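Local coordinates for F420-dependent methylenetetrahydromethanopterin dehydrogenase (Methanopyrus kandleri, PDB 1QV9), which catalyses the reversible, coenzyme F420-dependent reduction of methenyl-tetrahydromethanopterin to methylene-tetrahydromethanopterin in methanogenesis from carbon dioxide, at residues A149-F161 with L181-F194. Residues are numbered along the deposited sequence; the frame is centred on the assembly and turned at random.
Sequences AATGVFRVVQEAF and LVIDRNTLLEREEF
R155 and E193 both carry CG anti to the backbone N (chi1 -150° and -173°), and a later bend, at chi3 and chi2 respectively, turns guanidinium and carboxylate edge to edge, nearly coplanar. The grip is side-on: NE of R155 meets OE1 of E193 at 2.8 Å and NH1 meets OE2 at 2.9 Å, each oxygen offering its syn lone pair. Arginine suits this buried place because its NH2 also hydrogen-bonds T264 of the same chain and forms a salt bridge with D133 of a neighbouring subunit. A methionine in place of R155 would probably leave the E193 carboxylate without its charged mate and cost D133 of that subunit its salt bridge.

R191, bent at chi2 and chi3, lays one guanidinium face over CG2 of V156. Its edge makes a salt bridge with E159: NH1 to OE1 at 2.9 Å, from above the carboxylate plane, and a weaker NH2 to OE2 bond, the two planes steeply inclined. A water links the pairs, accepting from R191 NE and donating to E193 OE1 and G152 O. G152, with positive phi, joins helix 134-150 to helix 153-169 at the latter's N-cap; a CB would jam against the preceding carbonyl oxygen, which alone calls for glycine, and strike the E193 carboxylate. The F194 ring edge faces the carbonyl oxygens of A150 and T151.

Branched and small apolar residues fill the helix-strand seam: CD1 of I183 packs 3.7 Å from CG1 of V156, and L181 CD1 rests on A160 CB. Helix 153-161 runs antiparallel (168°) against strand 181-183, an edge strand of this chain's parallel sheet, as in an alpha/beta domain. I117 of strand 115-119 touches I183 and A160; helix 197-223 meets T151, V153 and F194.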
ATOM      1  N   ALA A 149      14.007  15.006  -4.513  1.00 14.14           N
ATOM      2  CA  ALA A 149      15.128  14.085  -4.724  1.00 14.04           C
ATOM      3  C   ALA A 149      14.773  12.998  -5.713  1.00 12.39           C
ATOM      4  O   ALA A 149      15.432  12.872  -6.753  1.00 14.62           O
ATOM      5  CB  ALA A 149      15.544  13.471  -3.368  1.00 14.08           C
ATOM      6  N   ALA A 150      13.733  12.218  -5.432  1.00 12.79           N
ATOM      7  CA  ALA A 150      13.381  11.085  -6.281  1.00 11.59           C
ATOM      8  C   ALA A 150      12.902  11.422  -7.687  1.00 13.58           C
ATOM      9  O   ALA A 150      12.946  10.575  -8.567  1.00 16.79           O
ATOM     10  CB  ALA A 150      12.384  10.159  -5.540  1.00 14.33           C
ATOM     11  N   THR A 151      12.416  12.648  -7.900  1.00 13.47           N
ATOM     12  CA  THR A 151      11.995  13.022  -9.269  1.00 13.42           C
ATOM     13  C   THR A 151      13.203  13.469 -10.085  1.00 15.30           C
ATOM     14  O   THR A 151      13.106  13.587 -11.322  1.00 16.89           O
ATOM     15  CB  THR A 151      10.987  14.184  -9.254  1.00 13.76           C
ATOM     16  OG1 THR A 151      11.605  15.322  -8.649  1.00 14.98           O
ATOM     17  CG2 THR A 151       9.690  13.746  -8.528  1.00 15.33           C
ATOM     18  N   GLY A 152      14.328  13.708  -9.412  1.00 14.41           N
ATOM     19  CA  GLY A 152      15.518  14.155 -10.121  1.00 16.01           C
ATOM     20  C   GLY A 152      15.735  15.653 -10.117  1.00 18.79           C
ATOM     21  O   GLY A 152      16.728  16.139 -10.677  1.00 17.41           O
ATOM     22  N   VAL A 153      14.843  16.419  -9.473  1.00 14.53           N
ATOM     23  CA  VAL A 153      15.029  17.860  -9.435  1.00 15.20           C
ATOM     24  C   VAL A 153      16.357  18.246  -8.763  1.00 16.05           C
ATOM     25  O   VAL A 153      17.033  19.170  -9.216  1.00 15.53           O
ATOM     26  CB  VAL A 153      13.852  18.571  -8.689  1.00 15.58           C
ATOM     27  CG1 VAL A 153      14.204  20.038  -8.372  1.00 16.73           C
ATOM     28  CG2 VAL A 153      12.601  18.473  -9.554  1.00 17.69           C
ATOM     29  N   PHE A 154      16.729  17.542  -7.680  1.00 16.80           N
ATOM     30  CA  PHE A 154      17.978  17.874  -7.001  1.00 14.43           C
ATOM     31  C   PHE A 154      19.191  17.567  -7.896  1.00 13.74           C
ATOM     32  O   PHE A 154      20.245  18.176  -7.682  1.00 16.38           O
ATOM     33  CB  PHE A 154      18.102  17.108  -5.659  1.00 14.65           C
ATOM     34  CG  PHE A 154      17.304  17.714  -4.516  1.00 14.56           C
ATOM     35  CD1 PHE A 154      16.994  16.940  -3.414  1.00 15.36           C
ATOM     36  CD2 PHE A 154      16.882  19.025  -4.551  1.00 18.19           C
ATOM     37  CE1 PHE A 154      16.271  17.466  -2.343  1.00 15.23           C
ATOM     38  CE2 PHE A 154      16.140  19.560  -3.466  1.00 15.41           C
ATOM     39  CZ  PHE A 154      15.853  18.769  -2.385  1.00 15.42           C
ATOM     40  N   ARG A 155      19.051  16.636  -8.833  1.00 16.20           N
ATOM     41  CA  ARG A 155      20.190  16.351  -9.708  1.00 17.41           C
ATOM     42  C   ARG A 155      20.385  17.532 -10.655  1.00 17.14           C
ATOM     43  O   ARG A 155      21.510  17.834 -11.051  1.00 17.84           O
ATOM     44  CB  ARG A 155      20.014  15.048 -10.509  1.00 16.51           C
ATOM     45  CG  ARG A 155      21.378  14.377 -10.823  1.00 19.84           C
ATOM     46  CD  ARG A 155      21.241  13.148 -11.656  1.00 20.14           C
ATOM     47  NE  ARG A 155      20.338  12.136 -11.110  1.00 20.50           N
ATOM     48  CZ  ARG A 155      20.643  11.306 -10.124  1.00 16.98           C
ATOM     49  NH1 ARG A 155      19.750  10.436  -9.712  1.00 20.84           N
ATOM     50  NH2 ARG A 155      21.835  11.339  -9.573  1.00 23.68           N
ATOM     51  N   VAL A 156      19.308  18.208 -11.051  1.00 15.24           N
ATOM     52  CA  VAL A 156      19.445  19.380 -11.916  1.00 15.58           C
ATOM     53  C   VAL A 156      20.232  20.474 -11.158  1.00 17.75           C
ATOM     54  O   VAL A 156      21.093  21.173 -11.714  1.00 17.93           O
ATOM     55  CB  VAL A 156      18.061  19.965 -12.287  1.00 17.03           C
ATOM     56  CG1 VAL A 156      18.216  21.192 -13.152  1.00 19.61           C
ATOM     57  CG2 VAL A 156      17.228  18.902 -13.033  1.00 17.67           C
ATOM     58  N   VAL A 157      19.890  20.657  -9.876  1.00 16.52           N
ATOM     59  CA  VAL A 157      20.578  21.654  -9.054  1.00 14.88           C
ATOM     60  C   VAL A 157      22.032  21.283  -8.859  1.00 16.47           C
ATOM     61  O   VAL A 157      22.893  22.158  -8.952  1.00 19.09           O
ATOM     62  CB  VAL A 157      19.824  21.806  -7.671  1.00 17.77           C
ATOM     63  CG1 VAL A 157      20.499  22.812  -6.764  1.00 18.23           C
ATOM     64  CG2 VAL A 157      18.395  22.228  -7.924  1.00 18.18           C
ATOM     65  N   GLN A 158      22.294  20.008  -8.587  1.00 16.13           N
ATOM     66  CA  GLN A 158      23.651  19.502  -8.398  1.00 18.74           C
ATOM     67  C   GLN A 158      24.448  19.823  -9.657  1.00 18.48           C
ATOM     68  O   GLN A 158      25.557  20.364  -9.560  1.00 19.80           O
ATOM     69  CB  GLN A 158      23.637  17.986  -8.172  1.00 21.41           C
ATOM     70  CG  GLN A 158      25.037  17.348  -8.041  1.00 18.94           C
ATOM     71  CD  GLN A 158      25.098  15.831  -8.286  1.00 26.23           C
ATOM     72  OE1 GLN A 158      24.080  15.125  -8.295  1.00 26.02           O
ATOM     73  NE2 GLN A 158      26.330  15.312  -8.459  1.00 21.47           N
ATOM     74  N   GLU A 159      23.878  19.520 -10.822  1.00 16.62           N
ATOM     75  CA  GLU A 159      24.632  19.763 -12.069  1.00 18.55           C
ATOM     76  C   GLU A 159      24.950  21.215 -12.290  1.00 21.17           C
ATOM     77  O   GLU A 159      26.073  21.574 -12.687  1.00 21.80           O
ATOM     78  CB  GLU A 159      23.865  19.233 -13.274  1.00 23.82           C
ATOM     79  CG  GLU A 159      23.813  17.742 -13.403  1.00 31.95           C
ATOM     80  CD  GLU A 159      23.044  17.325 -14.660  1.00 33.05           C
ATOM     81  OE1 GLU A 159      22.503  18.219 -15.370  1.00 38.81           O
ATOM     82  OE2 GLU A 159      22.985  16.116 -14.926  1.00 39.71           O
ATOM     83  N   ALA A 160      23.970  22.077 -12.050  1.00 16.78           N
ATOM     84  CA  ALA A 160      24.197  23.497 -12.252  1.00 16.57           C
ATOM     85  C   ALA A 160      25.328  24.025 -11.371  1.00 18.65           C
ATOM     86  O   ALA A 160      26.169  24.824 -11.812  1.00 21.41           O
ATOM     87  CB  ALA A 160      22.922  24.289 -11.979  1.00 18.32           C
ATOM     88  N   PHE A 161      25.354  23.602 -10.108  1.00 18.53           N
ATOM     89  CA  PHE A 161      26.409  24.064  -9.222  1.00 17.73           C
ATOM     90  C   PHE A 161      27.729  23.400  -9.498  1.00 18.65           C
ATOM     91  O   PHE A 161      28.762  24.047  -9.343  1.00 20.86           O
ATOM     92  CB  PHE A 161      25.991  23.888  -7.739  1.00 18.54           C
ATOM     93  CG  PHE A 161      25.139  25.005  -7.238  1.00 20.50           C
ATOM     94  CD1 PHE A 161      23.822  24.781  -6.893  1.00 23.82           C
ATOM     95  CD2 PHE A 161      25.634  26.302  -7.197  1.00 23.02           C
ATOM     96  CE1 PHE A 161      22.981  25.840  -6.514  1.00 26.62           C
ATOM     97  CE2 PHE A 161      24.816  27.363  -6.831  1.00 25.05           C
ATOM     98  CZ  PHE A 161      23.478  27.132  -6.485  1.00 25.96           C
ATOM     99  N   LEU A 181      17.704  29.326 -14.496  1.00 18.19           N
ATOM    100  CA  LEU A 181      16.884  28.128 -14.610  1.00 18.93           C
ATOM    101  C   LEU A 181      15.559  28.204 -13.909  1.00 18.27           C
ATOM    102  O   LEU A 181      15.469  28.722 -12.803  1.00 20.88           O
ATOM    103  CB  LEU A 181      17.623  26.916 -14.030  1.00 20.52           C
ATOM    104  CG  LEU A 181      18.912  26.448 -14.686  1.00 24.36           C
ATOM    105  CD1 LEU A 181      19.480  25.295 -13.880  1.00 25.89           C
ATOM    106  CD2 LEU A 181      18.638  26.008 -16.141  1.00 25.96           C
ATOM    107  N   VAL A 182      14.533  27.674 -14.566  1.00 18.03           N
ATOM    108  CA  VAL A 182      13.203  27.607 -13.976  1.00 16.99           C
ATOM    109  C   VAL A 182      12.822  26.143 -14.129  1.00 18.59           C
ATOM    110  O   VAL A 182      12.668  25.615 -15.247  1.00 19.28           O
ATOM    111  CB  VAL A 182      12.197  28.517 -14.709  1.00 20.87           C
ATOM    112  CG1 VAL A 182      10.847  28.371 -14.101  1.00 21.07           C
ATOM    113  CG2 VAL A 182      12.643  29.961 -14.626  1.00 24.88           C
ATOM    114  N   ILE A 183      12.678  25.484 -12.987  1.00 14.51           N
ATOM    115  CA  ILE A 183      12.393  24.062 -12.961  1.00 16.61           C
ATOM    116  C   ILE A 183      10.952  23.736 -12.643  1.00 17.95           C
ATOM    117  O   ILE A 183      10.339  24.309 -11.723  1.00 16.77           O
ATOM    118  CB  ILE A 183      13.303  23.363 -11.897  1.00 17.86           C
ATOM    119  CG1 ILE A 183      14.778  23.604 -12.257  1.00 14.91           C
ATOM    120  CG2 ILE A 183      12.971  21.850 -11.785  1.00 16.63           C
ATOM    121  CD1 ILE A 183      15.766  23.191 -11.149  1.00 19.49           C
ATOM    122  N   ASP A 184      10.414  22.821 -13.428  1.00 16.26           N
ATOM    123  CA  ASP A 184       9.071  22.329 -13.214  1.00 17.91           C
ATOM    124  C   ASP A 184       8.872  20.962 -13.821  1.00 13.60           C
ATOM    125  O   ASP A 184       9.845  20.314 -14.252  1.00 16.92           O
ATOM    126  CB  ASP A 184       8.021  23.340 -13.685  1.00 18.35           C
ATOM    127  CG  ASP A 184       7.953  23.494 -15.215  1.00 24.35           C
ATOM    128  OD1 ASP A 184       8.668  22.781 -15.949  1.00 23.26           O
ATOM    129  OD2 ASP A 184       7.162  24.349 -15.681  1.00 29.72           O
ATOM    130  N   ARG A 185       7.628  20.490 -13.804  1.00 17.70           N
ATOM    131  CA  ARG A 185       7.282  19.191 -14.341  1.00 16.84           C
ATOM    132  C   ARG A 185       7.901  18.907 -15.713  1.00 14.40           C
ATOM    133  O   ARG A 185       8.494  17.838 -15.937  1.00 15.98           O
ATOM    134  CB  ARG A 185       5.750  19.098 -14.407  1.00 19.50           C
ATOM    135  CG  ARG A 185       5.227  17.814 -14.983  1.00 24.68           C
ATOM    136  CD  ARG A 185       4.349  18.023 -16.183  1.00 25.77           C
ATOM    137  NE  ARG A 185       3.248  18.966 -15.991  1.00 18.67           N
ATOM    138  CZ  ARG A 185       2.667  19.579 -17.021  1.00 20.04           C
ATOM    139  NH1 ARG A 185       1.666  20.425 -16.833  1.00 21.57           N
ATOM    140  NH2 ARG A 185       3.126  19.373 -18.241  1.00 21.88           N
ATOM    141  N   ASN A 186       7.822  19.877 -16.622  1.00 17.61           N
ATOM    142  CA  ASN A 186       8.356  19.638 -17.954  1.00 17.17           C
ATOM    143  C   ASN A 186       9.860  19.549 -18.066  1.00 16.94           C
ATOM    144  O   ASN A 186      10.378  19.032 -19.050  1.00 19.19           O
ATOM    145  CB  ASN A 186       7.800  20.653 -18.954  1.00 19.12           C
ATOM    146  CG  ASN A 186       6.329  20.361 -19.312  1.00 20.18           C
ATOM    147  OD1 ASN A 186       5.841  19.228 -19.124  1.00 21.24           O
ATOM    148  ND2 ASN A 186       5.625  21.376 -19.839  1.00 23.61           N
ATOM    149  N   THR A 187      10.577  20.055 -17.066  1.00 17.19           N
ATOM    150  CA  THR A 187      12.031  19.954 -17.059  1.00 15.83           C
ATOM    151  C   THR A 187      12.420  18.496 -17.196  1.00 15.59           C
ATOM    152  O   THR A 187      13.446  18.147 -17.808  1.00 17.52           O
ATOM    153  CB  THR A 187      12.565  20.494 -15.694  1.00 16.39           C
ATOM    154  OG1 THR A 187      12.129  21.833 -15.537  1.00 19.07           O
ATOM    155  CG2 THR A 187      14.093  20.455 -15.631  1.00 18.89           C
ATOM    156  N   LEU A 188      11.597  17.613 -16.627  1.00 16.67           N
ATOM    157  CA  LEU A 188      11.954  16.201 -16.620  1.00 16.40           C
ATOM    158  C   LEU A 188      11.972  15.537 -18.009  1.00 15.69           C
ATOM    159  O   LEU A 188      12.676  14.547 -18.214  1.00 19.39           O
ATOM    160  CB  LEU A 188      11.003  15.413 -15.704  1.00 15.94           C
ATOM    161  CG  LEU A 188      10.933  15.894 -14.258  1.00 18.62           C
ATOM    162  CD1 LEU A 188      10.307  14.773 -13.428  1.00 20.02           C
ATOM    163  CD2 LEU A 188      12.285  16.299 -13.737  1.00 22.21           C
ATOM    164  N   LEU A 189      11.242  16.124 -18.938  1.00 18.43           N
ATOM    165  CA  LEU A 189      11.127  15.572 -20.291  1.00 19.84           C
ATOM    166  C   LEU A 189      12.460  15.435 -20.994  1.00 21.63           C
ATOM    167  O   LEU A 189      12.632  14.528 -21.824  1.00 27.34           O
ATOM    168  CB  LEU A 189      10.187  16.454 -21.103  1.00 19.43           C
ATOM    169  CG  LEU A 189       8.709  16.334 -20.706  1.00 17.66           C
ATOM    170  CD1 LEU A 189       7.926  17.507 -21.295  1.00 18.57           C
ATOM    171  CD2 LEU A 189       8.114  14.993 -21.150  1.00 18.05           C
ATOM    172  N   GLU A 190      13.415  16.311 -20.677  1.00 19.90           N
ATOM    173  CA  GLU A 190      14.720  16.237 -21.334  1.00 21.93           C
ATOM    174  C   GLU A 190      15.896  15.794 -20.467  1.00 24.39           C
ATOM    175  O   GLU A 190      17.062  15.978 -20.828  1.00 27.87           O
ATOM    176  CB  GLU A 190      15.026  17.595 -21.970  1.00 25.34           C
ATOM    177  CG  GLU A 190      14.108  17.887 -23.133  1.00 27.55           C
ATOM    178  CD  GLU A 190      14.298  19.290 -23.672  1.00 28.89           C
ATOM    179  OE1 GLU A 190      14.302  19.437 -24.910  1.00 31.57           O
ATOM    180  OE2 GLU A 190      14.433  20.236 -22.872  1.00 27.62           O
ATOM    181  N   ARG A 191      15.600  15.211 -19.314  1.00 23.99           N
ATOM    182  CA  ARG A 191      16.649  14.731 -18.438  1.00 20.93           C
ATOM    183  C   ARG A 191      16.885  13.268 -18.839  1.00 25.50           C
ATOM    184  O   ARG A 191      16.006  12.614 -19.395  1.00 29.36           O
ATOM    185  CB  ARG A 191      16.181  14.801 -16.980  1.00 22.06           C
ATOM    186  CG  ARG A 191      15.802  16.210 -16.472  1.00 21.33           C
ATOM    187  CD  ARG A 191      17.028  17.081 -16.278  1.00 20.03           C
ATOM    188  NE  ARG A 191      18.016  16.415 -15.443  1.00 21.42           N
ATOM    189  CZ  ARG A 191      19.262  16.842 -15.308  1.00 24.11           C
ATOM    190  NH1 ARG A 191      19.652  17.943 -15.956  1.00 23.80           N
ATOM    191  NH2 ARG A 191      20.129  16.156 -14.567  1.00 22.11           N
ATOM    192  N   GLU A 192      18.056  12.730 -18.574  1.00 31.05           N
ATOM    193  CA  GLU A 192      18.236  11.320 -18.922  1.00 34.49           C
ATOM    194  C   GLU A 192      18.062  10.556 -17.617  1.00 29.47           C
ATOM    195  O   GLU A 192      18.622   9.495 -17.421  1.00 37.39           O
ATOM    196  CB  GLU A 192      19.637  11.082 -19.480  1.00 38.88           C
ATOM    197  CG  GLU A 192      19.859  11.787 -20.795  1.00 48.31           C
ATOM    198  CD  GLU A 192      18.812  11.389 -21.808  1.00 52.51           C
ATOM    199  OE1 GLU A 192      19.006  10.369 -22.512  1.00 53.62           O
ATOM    200  OE2 GLU A 192      17.780  12.087 -21.886  1.00 57.29           O
ATOM    201  N   GLU A 193      17.255  11.112 -16.734  1.00 29.15           N
ATOM    202  CA  GLU A 193      17.072  10.536 -15.404  1.00 23.49           C
ATOM    203  C   GLU A 193      16.563   9.077 -15.328  1.00 21.48           C
ATOM    204  O   GLU A 193      17.224   8.173 -14.764  1.00 20.92           O
ATOM    205  CB  GLU A 193      16.125  11.472 -14.628  1.00 22.23           C
ATOM    206  CG  GLU A 193      15.911  11.156 -13.123  1.00 20.72           C
ATOM    207  CD  GLU A 193      17.150  11.403 -12.297  1.00 27.91           C
ATOM    208  OE1 GLU A 193      17.997  12.264 -12.676  1.00 21.93           O
ATOM    209  OE2 GLU A 193      17.264  10.732 -11.254  1.00 28.14           O
ATOM    210  N   PHE A 194      15.416   8.837 -15.946  1.00 18.60           N
ATOM    211  CA  PHE A 194      14.758   7.548 -15.850  1.00 16.33           C
ATOM    212  C   PHE A 194      14.867   6.598 -17.023  1.00 18.70           C
ATOM    213  O   PHE A 194      14.594   6.977 -18.178  1.00 21.86           O
ATOM    214  CB  PHE A 194      13.262   7.794 -15.588  1.00 16.82           C
ATOM    215  CG  PHE A 194      12.994   8.556 -14.307  1.00 14.22           C
ATOM    216  CD1 PHE A 194      13.102   7.906 -13.093  1.00 15.15           C
ATOM    217  CD2 PHE A 194      12.685   9.922 -14.321  1.00 16.32           C
ATOM    218  CE1 PHE A 194      12.909   8.608 -11.886  1.00 16.75           C
ATOM    219  CE2 PHE A 194      12.498  10.628 -13.140  1.00 16.73           C
ATOM    220  CZ  PHE A 194      12.606   9.977 -11.918  1.00 15.25           C
TER
HETATM  221  O   HOH W   1      17.076  14.834 -13.245  1.00 18.66           O